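Local coordinates for envelope glycoprotein (Thogoto virus, PDB 5XEA) that probably attaches the virus to its host-cell receptor and later induces fusion of the virion with the host membrane, at residues R125-K130 and M135-W140; R334-P339 and F350-C355; N152-K157 and K161-L166. One frame throughout, in Å; residues are numbered along the deposited sequence.

Contact 1: residues R125-K130 and M135-W140; sequences RDANWK and MCNIDW
M135 lays its thioether over one face of the W129 indole, a Met-aromatic contact that pins the loop 125-130 to the strand 135-140. This strand is part of the long strand 133-156 of the antiparallel sheet in this gp64-type fusogen. The packing is tight at the M135 end. Atom CE stands 3.5 Å from the centroid of the six-membered ring of W129, only 16° off the ring normal, which identifies a CH-pi contact. SD of M135 lies over the five-membered ring of W129, 3.8 Å from its centroid, so the thioether spans both rings. A bend at chi3 (-80°) in an otherwise extended methionine chain turns the methyl onto the benzo half. K130 adds its CB, 3.6 Å from M135 CE, while the rest of the lysine chain turns off from the strand, and A127 CB flanks the sulfur.

Toward R125 and N137 the fit is looser. The guanidinium of R125 and the amide of N137 are turned 76° apart, and CD of R125 approaches OD1 of N137 to 3.7 Å. No direct hydrogen bond joins the segments. Instead, D97 draws polar groups of both together: it forms a salt bridge with R125 and accepts hydrogen bonds from W129 NE1 and N137 ND2. D126 and N128, both partly exposed, direct their CB atoms away from the strand, D126 bonding to N442. Behind the strand, C136 faces the opposite way and is disulfide-linked to C106; at the loop, W129 also packs on S62 of the second subunit. One water links the loop backbone to the N137 side-chain amide, lying 2.7 Å from A127 O and accepting from N137 ND2 at 3.0 Å.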
loop_
_atom_site.group_PDB
_atom_site.type_symbol
_atom_site.label_atom_id
_atom_site.label_comp_id
_atom_site.label_asym_id
_atom_site.label_seq_id
_atom_site.Cartn_x
_atom_site.Cartn_y
_atom_site.Cartn_z
ATOM N N ARG B 125 41.398 -16.722 0.390
ATOM C CA ARG B 125 42.860 -16.693 0.463
ATOM C C ARG B 125 43.439 -17.437 -0.735
ATOM O O ARG B 125 42.955 -18.520 -1.084
ATOM C CB ARG B 125 43.352 -17.322 1.778
ATOM C CG ARG B 125 44.852 -17.213 2.026
ATOM C CD ARG B 125 45.202 -17.573 3.476
ATOM N NE ARG B 125 46.649 -17.578 3.701
ATOM C CZ ARG B 125 47.343 -16.535 4.145
ATOM N NH1 ARG B 125 46.724 -15.391 4.422
ATOM N NH2 ARG B 125 48.655 -16.630 4.321
ATOM N N ASP B 126 44.454 -16.858 -1.377
ATOM C CA ASP B 126 45.140 -17.551 -2.476
ATOM C C ASP B 126 46.657 -17.370 -2.384
ATOM O O ASP B 126 47.340 -17.078 -3.369
ATOM C CB ASP B 126 44.610 -17.106 -3.839
ATOM C CG ASP B 126 44.743 -15.614 -4.079
ATOM O OD1 ASP B 126 45.423 -14.917 -3.289
ATOM O OD2 ASP B 126 44.164 -15.144 -5.087
ATOM N N ALA B 127 47.198 -17.588 -1.191
ATOM C CA ALA B 127 48.636 -17.463 -0.979
ATOM C C ALA B 127 49.413 -18.464 -1.834
ATOM O O ALA B 127 48.925 -19.555 -2.160
ATOM C CB ALA B 127 48.966 -17.659 0.498
ATOM N N ASN B 128 50.645 -18.078 -2.196
ATOM C CA ASN B 128 51.514 -18.827 -3.101
ATOM C C ASN B 128 52.963 -18.493 -2.761
ATOM O O ASN B 128 53.728 -18.129 -3.651
ATOM C CB ASN B 128 51.203 -18.442 -4.556
ATOM C CG ASN B 128 51.788 -19.407 -5.592
ATOM O OD1 ASN B 128 52.121 -20.557 -5.292
ATOM N ND2 ASN B 128 51.868 -18.940 -6.840
ATOM N N TRP B 129 53.337 -18.550 -1.479
ATOM C CA TRP B 129 54.600 -17.967 -1.054
ATOM C C TRP B 129 55.740 -18.983 -0.982
ATOM O O TRP B 129 56.860 -18.598 -0.629
ATOM C CB TRP B 129 54.456 -17.254 0.299
ATOM C CG TRP B 129 53.697 -18.018 1.337
ATOM C CD1 TRP B 129 52.393 -17.814 1.710
ATOM C CD2 TRP B 129 54.193 -19.075 2.168
ATOM N NE1 TRP B 129 52.047 -18.692 2.709
ATOM C CE2 TRP B 129 53.132 -19.476 3.009
ATOM C CE3 TRP B 129 55.427 -19.735 2.270
ATOM C CZ2 TRP B 129 53.263 -20.504 3.937
ATOM C CZ3 TRP B 129 55.557 -20.754 3.198
ATOM C CH2 TRP B 129 54.479 -21.127 4.020
ATOM N N LYS B 130 55.472 -20.250 -1.303
ATOM C CA LYS B 130 56.448 -21.330 -1.182
ATOM C C LYS B 130 57.059 -21.572 -2.559
ATOM O O LYS B 130 56.494 -22.292 -3.385
ATOM C CB LYS B 130 55.801 -22.591 -0.621
ATOM C CG LYS B 130 56.821 -23.670 -0.241
ATOM C CD LYS B 130 57.572 -23.290 1.015
ATOM C CE LYS B 130 58.669 -24.313 1.332
ATOM N NZ LYS B 130 59.337 -23.993 2.627
ATOM N N MET B 135 50.652 -24.580 -3.618
ATOM C CA MET B 135 50.024 -24.199 -2.365
ATOM C C MET B 135 48.512 -24.228 -2.534
ATOM O O MET B 135 47.982 -23.805 -3.563
ATOM C CB MET B 135 50.519 -22.831 -1.890
ATOM C CG MET B 135 50.114 -22.536 -0.440
ATOM S SD MET B 135 50.937 -21.107 0.259
ATOM C CE MET B 135 52.523 -21.836 0.674
ATOM N N CYS B 136 47.837 -24.770 -1.525
ATOM C CA CYS B 136 46.418 -25.084 -1.558
ATOM C C CYS B 136 45.720 -24.323 -0.437
ATOM O O CYS B 136 46.165 -24.349 0.716
ATOM C CB CYS B 136 46.198 -26.599 -1.410
ATOM S SG CYS B 136 44.482 -27.166 -1.213
ATOM N N ASN B 137 44.653 -23.615 -0.781
ATOM C CA ASN B 137 43.784 -23.026 0.232
ATOM C C ASN B 137 42.362 -23.452 -0.070
ATOM O O ASN B 137 41.890 -23.287 -1.202
ATOM C CB ASN B 137 43.900 -21.496 0.268
ATOM C CG ASN B 137 45.016 -21.018 1.178
ATOM O OD1 ASN B 137 44.886 -21.048 2.403
ATOM N ND2 ASN B 137 46.123 -20.569 0.583
ATOM N N ILE B 138 41.694 -24.028 0.930
ATOM C CA ILE B 138 40.283 -24.365 0.839
ATOM C C ILE B 138 39.560 -23.819 2.064
ATOM O O ILE B 138 40.007 -24.026 3.199
ATOM C CB ILE B 138 40.053 -25.883 0.750
ATOM C CG1 ILE B 138 40.892 -26.517 -0.355
ATOM C CG2 ILE B 138 38.546 -26.197 0.578
ATOM C CD1 ILE B 138 40.663 -28.002 -0.449
ATOM N N ASP B 139 38.410 -23.170 1.839
ATOM C CA ASP B 139 37.524 -22.810 2.943
ATOM C C ASP B 139 36.085 -22.916 2.464
ATOM O O ASP B 139 35.802 -23.014 1.264
ATOM C CB ASP B 139 37.841 -21.412 3.504
ATOM C CG ASP B 139 37.301 -21.206 4.928
ATOM O OD1 ASP B 139 36.731 -22.170 5.511
ATOM O OD2 ASP B 139 37.434 -20.075 5.449
ATOM N N TRP B 140 35.167 -22.931 3.424
ATOM C CA TRP B 140 33.776 -23.245 3.138
ATOM C C TRP B 140 32.864 -22.178 3.713
ATOM O O TRP B 140 33.188 -21.541 4.716
ATOM C CB TRP B 140 33.385 -24.624 3.723
ATOM C CG TRP B 140 34.081 -25.752 3.048
ATOM C CD1 TRP B 140 35.367 -26.176 3.270
ATOM C CD2 TRP B 140 33.559 -26.574 2.002
ATOM N NE1 TRP B 140 35.664 -27.228 2.442
ATOM C CE2 TRP B 140 34.584 -27.484 1.638
ATOM C CE3 TRP B 140 32.322 -26.640 1.337
ATOM C CZ2 TRP B 140 34.409 -28.449 0.644
ATOM C CZ3 TRP B 140 32.148 -27.587 0.349
ATOM C CH2 TRP B 140 33.192 -28.492 0.014
HETATM O O HOH W 1 46.659 -20.926 -2.298
#

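Contact 2: residues R334-P339 and F350-C355; sequences RLIKAP and FLLHQC
I336 makes the first touch on the strand 350-354, at the C-terminal end of the short helix that begins at 331. Its chain is extended through chi2 (179°), which carries CD1 out to 4.4 Å from L352 CD1, a light apolar contact between branch ends. K337 follows with positive phi (50°), the first residue to leave helical geometry, and its N makes only a weak bond, 3.5 Å long, to R334 O. The turn redirects the chain so that A338 and P339 run toward the far end of the strand. There P339 O lies 3.9 Å from Q354 CG, touching the aliphatic part of the glutamine. No hydrogen bond spans the segments, and only 132 Å² is buried between them, evidence of a thin surface contact.

Strand 350-354 pairs antiparallel with strand 341-344 to form a hairpin, and on its other edge F350, L352, H353 and Q354 continue the sheet into a strand of the third subunit. C355 is disulfide-bonded to C2 of that subunit, while I395 of the second subunit packs on I336, F350 and L352, placing this helix-to-strand junction within the trimer interface.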
loop_
_atom_site.group_PDB
_atom_site.type_symbol
_atom_site.label_atom_id
_atom_site.label_comp_id
_atom_site.label_asym_id
_atom_site.label_seq_id
_atom_site.Cartn_x
_atom_site.Cartn_y
_atom_site.Cartn_z
ATOM N N ARG B 334 -52.743 10.488 21.679
ATOM C CA ARG B 334 -52.245 9.174 21.275
ATOM C C ARG B 334 -50.842 9.250 20.672
ATOM O O ARG B 334 -50.058 8.306 20.806
ATOM C CB ARG B 334 -53.208 8.527 20.281
ATOM C CG ARG B 334 -54.319 7.728 20.918
ATOM C CD ARG B 334 -54.739 6.576 20.017
ATOM N NE ARG B 334 -55.229 7.025 18.721
ATOM C CZ ARG B 334 -55.150 6.296 17.612
ATOM N NH1 ARG B 334 -54.581 5.092 17.657
ATOM N NH2 ARG B 334 -55.618 6.774 16.463
ATOM N N LEU B 335 -50.510 10.352 19.994
ATOM C CA LEU B 335 -49.182 10.475 19.395
ATOM C C LEU B 335 -48.111 10.671 20.462
ATOM O O LEU B 335 -46.998 10.148 20.339
ATOM C CB LEU B 335 -49.153 11.624 18.389
ATOM C CG LEU B 335 -49.865 11.341 17.068
ATOM C CD1 LEU B 335 -49.888 12.580 16.203
ATOM C CD2 LEU B 335 -49.224 10.168 16.335
ATOM N N ILE B 336 -48.434 11.415 21.522
ATOM C CA ILE B 336 -47.507 11.646 22.623
ATOM C C ILE B 336 -47.710 10.681 23.780
ATOM O O ILE B 336 -47.024 10.813 24.802
ATOM C CB ILE B 336 -47.629 13.097 23.135
ATOM C CG1 ILE B 336 -49.038 13.346 23.688
ATOM C CG2 ILE B 336 -47.311 14.065 22.018
ATOM C CD1 ILE B 336 -49.258 14.741 24.250
ATOM N N LYS B 337 -48.615 9.714 23.653
ATOM C CA LYS B 337 -48.934 8.756 24.716
ATOM C C LYS B 337 -49.220 9.478 26.037
ATOM O O LYS B 337 -48.446 9.454 26.990
ATOM C CB LYS B 337 -47.805 7.732 24.874
ATOM C CG LYS B 337 -47.734 6.695 23.760
ATOM C CD LYS B 337 -46.430 5.914 23.852
ATOM C CE LYS B 337 -45.237 6.819 23.543
ATOM N NZ LYS B 337 -44.007 6.420 24.290
ATOM N N ALA B 338 -50.384 10.131 26.063
ATOM C CA ALA B 338 -50.802 10.873 27.241
ATOM C C ALA B 338 -52.317 10.951 27.235
ATOM O O ALA B 338 -52.911 11.072 26.154
ATOM C CB ALA B 338 -50.191 12.278 27.263
ATOM N N PRO B 339 -52.986 10.872 28.412
ATOM C CA PRO B 339 -54.462 10.877 28.439
ATOM C C PRO B 339 -55.029 12.288 28.331
ATOM O O PRO B 339 -55.601 12.846 29.273
ATOM C CB PRO B 339 -54.761 10.214 29.788
ATOM C CG PRO B 339 -53.626 10.654 30.663
ATOM C CD PRO B 339 -52.409 10.744 29.764
ATOM N N PHE B 350 -52.816 24.661 19.938
ATOM C CA PHE B 350 -53.872 23.912 20.601
ATOM C C PHE B 350 -53.582 23.855 22.088
ATOM O O PHE B 350 -52.426 23.922 22.519
ATOM C CB PHE B 350 -54.016 22.479 20.063
ATOM C CG PHE B 350 -52.725 21.679 20.106
ATOM C CD1 PHE B 350 -52.423 20.866 21.187
ATOM C CD2 PHE B 350 -51.804 21.767 19.067
ATOM C CE1 PHE B 350 -51.207 20.145 21.224
ATOM C CE2 PHE B 350 -50.596 21.041 19.101
ATOM C CZ PHE B 350 -50.314 20.233 20.173
ATOM N N LEU B 351 -54.655 23.733 22.855
ATOM C CA LEU B 351 -54.624 23.471 24.279
ATOM C C LEU B 351 -54.731 21.974 24.505
ATOM O O LEU B 351 -55.174 21.219 23.635
ATOM C CB LEU B 351 -55.793 24.172 24.989
ATOM C CG LEU B 351 -55.987 25.679 24.833
ATOM C CD1 LEU B 351 -57.325 26.115 25.465
ATOM C CD2 LEU B 351 -54.840 26.401 25.481
ATOM N N LEU B 352 -54.356 21.552 25.698
ATOM C CA LEU B 352 -54.531 20.167 26.106
ATOM C C LEU B 352 -55.382 20.125 27.366
ATOM O O LEU B 352 -55.076 20.802 28.357
ATOM C CB LEU B 352 -53.176 19.482 26.329
ATOM C CG LEU B 352 -52.353 19.229 25.062
ATOM C CD1 LEU B 352 -50.997 18.639 25.402
ATOM C CD2 LEU B 352 -53.107 18.307 24.088
ATOM N N HIS B 353 -56.448 19.338 27.323
ATOM C CA HIS B 353 -57.310 19.137 28.478
ATOM C C HIS B 353 -56.985 17.798 29.123
ATOM O O HIS B 353 -56.798 16.802 28.420
ATOM C CB HIS B 353 -58.790 19.177 28.081
ATOM C CG HIS B 353 -59.221 20.482 27.489
ATOM N ND1 HIS B 353 -59.295 21.649 28.220
ATOM C CD2 HIS B 353 -59.608 20.800 26.232
ATOM C CE1 HIS B 353 -59.687 22.636 27.432
ATOM N NE2 HIS B 353 -59.886 22.146 26.222
ATOM N N GLN B 354 -56.942 17.770 30.454
ATOM C CA GLN B 354 -56.553 16.582 31.192
ATOM C C GLN B 354 -57.540 16.310 32.323
ATOM O O GLN B 354 -58.328 17.168 32.713
ATOM C CB GLN B 354 -55.138 16.736 31.756
ATOM C CG GLN B 354 -54.421 15.407 31.953
ATOM C CD GLN B 354 -53.109 15.547 32.688
ATOM O OE1 GLN B 354 -52.448 16.579 32.601
ATOM N NE2 GLN B 354 -52.732 14.510 33.436
ATOM N N CYS B 355 -57.448 15.096 32.865
ATOM C CA CYS B 355 -58.252 14.580 33.991
ATOM C C CYS B 355 -59.743 14.890 33.789
ATOM O O CYS B 355 -60.516 13.997 33.424
ATOM C CB CYS B 355 -57.730 15.152 35.318
ATOM S SG CYS B 355 -58.936 15.937 36.428
#

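Contact 3: residues N152-K157 and K161-L166; sequences NLQWVK and KVSTLL. With NAG (2-acetamido-2-deoxy-beta-D-glucopyranose), chain E.
Q154 and K161 exchange two backbone hydrogen bonds, and N152 and S163 exchange two more, fixing the antiparallel register of this beta hairpin. The straightest runs from K161 N to Q154 O, 2.7 Å with 175° at the hydrogen; S163 N to N152 O is equally short at 2.7 Å. The return bond from N152 N reaches S163 O at 3.2 Å, in the carbonyl plane. L153 and V162 form the non-hydrogen-bonded pair between them, and L153 CA adds a CH...O contact to K161 O.

On the face bearing N152, Q154, K161 and S163, a water accepts from N152 ND2 at 3.0 Å and donates to S163 OG at 2.9 Å. OG stands anti to the S163 backbone N (chi1 -178°), where it also bonds E173 of the next strand, while N152 OD1 bonds R414. The L165 side chain crosses that of N152 at about a right angle, its CD2 nearest ND2. On the face bearing L153 and V162, L153 CD2 meets V162 CG2 at 3.9 Å. Nearer the turn, V156 CB packs on K161 CG at 3.8 Å, the lysine chain bending at chi2 with NZ directed off the hairpin. Beyond the strand end, L166 CD1 lies 3.5 Å from C5 of a NAG, probably the one on N168; this sugar also hydrogen-bonds E184.

The chemistry thus divides by side: backbone bonds set the register, the water, E173 and R414 serve S163 OG and the N152 amide, and the L153-V162 pair gives an apolar contact on the other face.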
loop_
_atom_site.group_PDB
_atom_site.type_symbol
_atom_site.label_atom_id
_atom_site.label_comp_id
_atom_site.label_asym_id
_atom_site.label_seq_id
_atom_site.Cartn_x
_atom_site.Cartn_y
_atom_site.Cartn_z
ATOM N N ASN B 152 -0.764 -18.811 -1.895
ATOM C CA ASN B 152 -2.113 -18.750 -2.427
ATOM C C ASN B 152 -2.609 -20.162 -2.708
ATOM O O ASN B 152 -1.819 -21.108 -2.804
ATOM C CB ASN B 152 -2.181 -17.940 -3.729
ATOM C CG ASN B 152 -2.050 -16.442 -3.501
ATOM O OD1 ASN B 152 -2.383 -15.919 -2.428
ATOM N ND2 ASN B 152 -1.571 -15.742 -4.522
ATOM N N LEU B 153 -3.928 -20.296 -2.836
ATOM C CA LEU B 153 -4.508 -21.463 -3.481
ATOM C C LEU B 153 -4.912 -21.084 -4.896
ATOM O O LEU B 153 -5.093 -19.910 -5.212
ATOM C CB LEU B 153 -5.720 -21.998 -2.710
ATOM C CG LEU B 153 -5.513 -22.658 -1.343
ATOM C CD1 LEU B 153 -6.866 -23.199 -0.835
ATOM C CD2 LEU B 153 -4.444 -23.748 -1.385
ATOM N N GLN B 154 -5.057 -22.089 -5.752
ATOM C CA GLN B 154 -5.295 -21.810 -7.159
ATOM C C GLN B 154 -5.914 -23.028 -7.823
ATOM O O GLN B 154 -5.524 -24.166 -7.541
ATOM C CB GLN B 154 -3.986 -21.418 -7.863
ATOM C CG GLN B 154 -4.144 -21.086 -9.335
ATOM C CD GLN B 154 -2.886 -20.464 -9.937
ATOM O OE1 GLN B 154 -2.286 -19.548 -9.360
ATOM N NE2 GLN B 154 -2.481 -20.961 -11.102
ATOM N N TRP B 155 -6.872 -22.778 -8.708
ATOM C CA TRP B 155 -7.470 -23.831 -9.514
ATOM C C TRP B 155 -6.537 -24.174 -10.661
ATOM O O TRP B 155 -6.196 -23.298 -11.461
ATOM C CB TRP B 155 -8.815 -23.396 -10.081
ATOM C CG TRP B 155 -9.954 -23.366 -9.125
ATOM C CD1 TRP B 155 -10.507 -22.267 -8.571
ATOM C CD2 TRP B 155 -10.728 -24.481 -8.665
ATOM N NE1 TRP B 155 -11.554 -22.614 -7.768
ATOM C CE2 TRP B 155 -11.716 -23.972 -7.809
ATOM C CE3 TRP B 155 -10.671 -25.863 -8.886
ATOM C CZ2 TRP B 155 -12.658 -24.793 -7.170
ATOM C CZ3 TRP B 155 -11.597 -26.677 -8.248
ATOM C CH2 TRP B 155 -12.574 -26.138 -7.400
ATOM N N VAL B 156 -6.149 -25.444 -10.762
ATOM C CA VAL B 156 -5.373 -25.950 -11.894
ATOM C C VAL B 156 -6.100 -27.165 -12.453
ATOM O O VAL B 156 -6.155 -28.213 -11.795
ATOM C CB VAL B 156 -3.932 -26.314 -11.507
ATOM C CG1 VAL B 156 -3.178 -26.807 -12.732
ATOM C CG2 VAL B 156 -3.224 -25.120 -10.899
ATOM N N LYS B 157 -6.651 -27.028 -13.659
ATOM C CA LYS B 157 -7.362 -28.100 -14.362
ATOM C C LYS B 157 -8.329 -28.833 -13.429
ATOM O O LYS B 157 -8.251 -30.047 -13.222
ATOM C CB LYS B 157 -6.371 -29.065 -15.025
ATOM C CG LYS B 157 -5.993 -28.648 -16.442
ATOM C CD LYS B 157 -4.929 -29.545 -17.067
ATOM C CE LYS B 157 -3.542 -28.913 -16.978
ATOM N NZ LYS B 157 -2.767 -29.061 -18.248
ATOM N N LYS B 161 -4.891 -26.402 -6.111
ATOM C CA LYS B 161 -3.481 -26.612 -5.851
ATOM C C LYS B 161 -2.976 -25.527 -4.911
ATOM O O LYS B 161 -3.569 -24.448 -4.794
ATOM C CB LYS B 161 -2.702 -26.602 -7.163
ATOM C CG LYS B 161 -3.102 -27.712 -8.118
ATOM C CD LYS B 161 -2.681 -29.067 -7.566
ATOM C CE LYS B 161 -2.856 -30.169 -8.603
ATOM N NZ LYS B 161 -2.407 -31.486 -8.070
ATOM N N VAL B 162 -1.889 -25.830 -4.213
ATOM C CA VAL B 162 -1.182 -24.794 -3.472
ATOM C C VAL B 162 -0.300 -24.036 -4.453
ATOM O O VAL B 162 0.324 -24.634 -5.337
ATOM C CB VAL B 162 -0.366 -25.404 -2.322
ATOM C CG1 VAL B 162 0.587 -24.361 -1.712
ATOM C CG2 VAL B 162 -1.294 -25.983 -1.276
ATOM N N SER B 163 -0.259 -22.717 -4.324
ATOM C CA SER B 163 0.486 -21.859 -5.243
ATOM C C SER B 163 1.625 -21.226 -4.458
ATOM O O SER B 163 1.409 -20.291 -3.684
ATOM C CB SER B 163 -0.433 -20.805 -5.863
ATOM O OG SER B 163 0.255 -19.980 -6.789
ATOM N N THR B 164 2.832 -21.749 -4.659
ATOM C CA THR B 164 4.013 -21.250 -3.979
ATOM C C THR B 164 4.529 -20.020 -4.710
ATOM O O THR B 164 4.665 -20.027 -5.938
ATOM C CB THR B 164 5.073 -22.349 -3.909
ATOM O OG1 THR B 164 4.709 -23.263 -2.871
ATOM C CG2 THR B 164 6.503 -21.770 -3.645
ATOM N N LEU B 165 4.786 -18.960 -3.951
ATOM C CA LEU B 165 5.085 -17.645 -4.501
ATOM C C LEU B 165 6.596 -17.441 -4.512
ATOM O O LEU B 165 7.240 -17.467 -3.457
ATOM C CB LEU B 165 4.379 -16.562 -3.679
ATOM C CG LEU B 165 2.867 -16.817 -3.484
ATOM C CD1 LEU B 165 2.211 -15.760 -2.615
ATOM C CD2 LEU B 165 2.183 -16.862 -4.819
ATOM N N LEU B 166 7.153 -17.256 -5.688
ATOM C CA LEU B 166 8.600 -17.081 -5.705
ATOM C C LEU B 166 8.956 -15.597 -5.758
ATOM O O LEU B 166 8.162 -14.782 -6.232
ATOM C CB LEU B 166 9.207 -17.807 -6.912
ATOM C CG LEU B 166 8.933 -19.313 -7.030
ATOM C CD1 LEU B 166 9.534 -19.878 -8.318
ATOM C CD2 LEU B 166 9.461 -20.079 -5.825
HETATM C C1 NAG E . 11.965 -17.525 -11.126
HETATM C C2 NAG E . 12.441 -17.914 -12.532
HETATM C C3 NAG E . 12.401 -19.436 -12.724
HETATM C C4 NAG E . 13.109 -20.161 -11.586
HETATM C C5 NAG E . 12.494 -19.692 -10.267
HETATM C C6 NAG E . 13.140 -20.265 -9.029
HETATM C C7 NAG E . 12.038 -16.196 -14.237
HETATM C C8 NAG E . 11.068 -15.649 -15.236
HETATM N N2 NAG E . 11.623 -17.258 -13.539
HETATM O O3 NAG E . 12.996 -19.771 -13.974
HETATM O O4 NAG E . 12.960 -21.566 -11.779
HETATM O O5 NAG E . 12.664 -18.276 -10.159
HETATM O O6 NAG E . 14.312 -19.536 -8.692
HETATM O O7 NAG E . 13.150 -15.702 -14.070
HETATM O O HOH W 2 -0.816 -17.288 -6.966
#

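Along the chain the order is contact 1, contact 3, contact 2, each closing before the next opens. Contacts 1 and 3 share the long strand 133-156 and hence one antiparallel sheet, yet their centres are 48 Å apart, and their nearest atoms about 25 Å. Contact 3, about 14 Å from the centre of the chain, is the hairpin with strand 159-165. Contact 2 lies on the opposite side of the chain's centre from contact 1, with centres 109 Å apart; its centre is 71 Å from that of contact 3, and it uses the separate two-stranded sheet 341-344/350-354. The three therefore sample a markedly elongated subunit, with subunit interfaces touched by contacts 1 and 2 near its two ends.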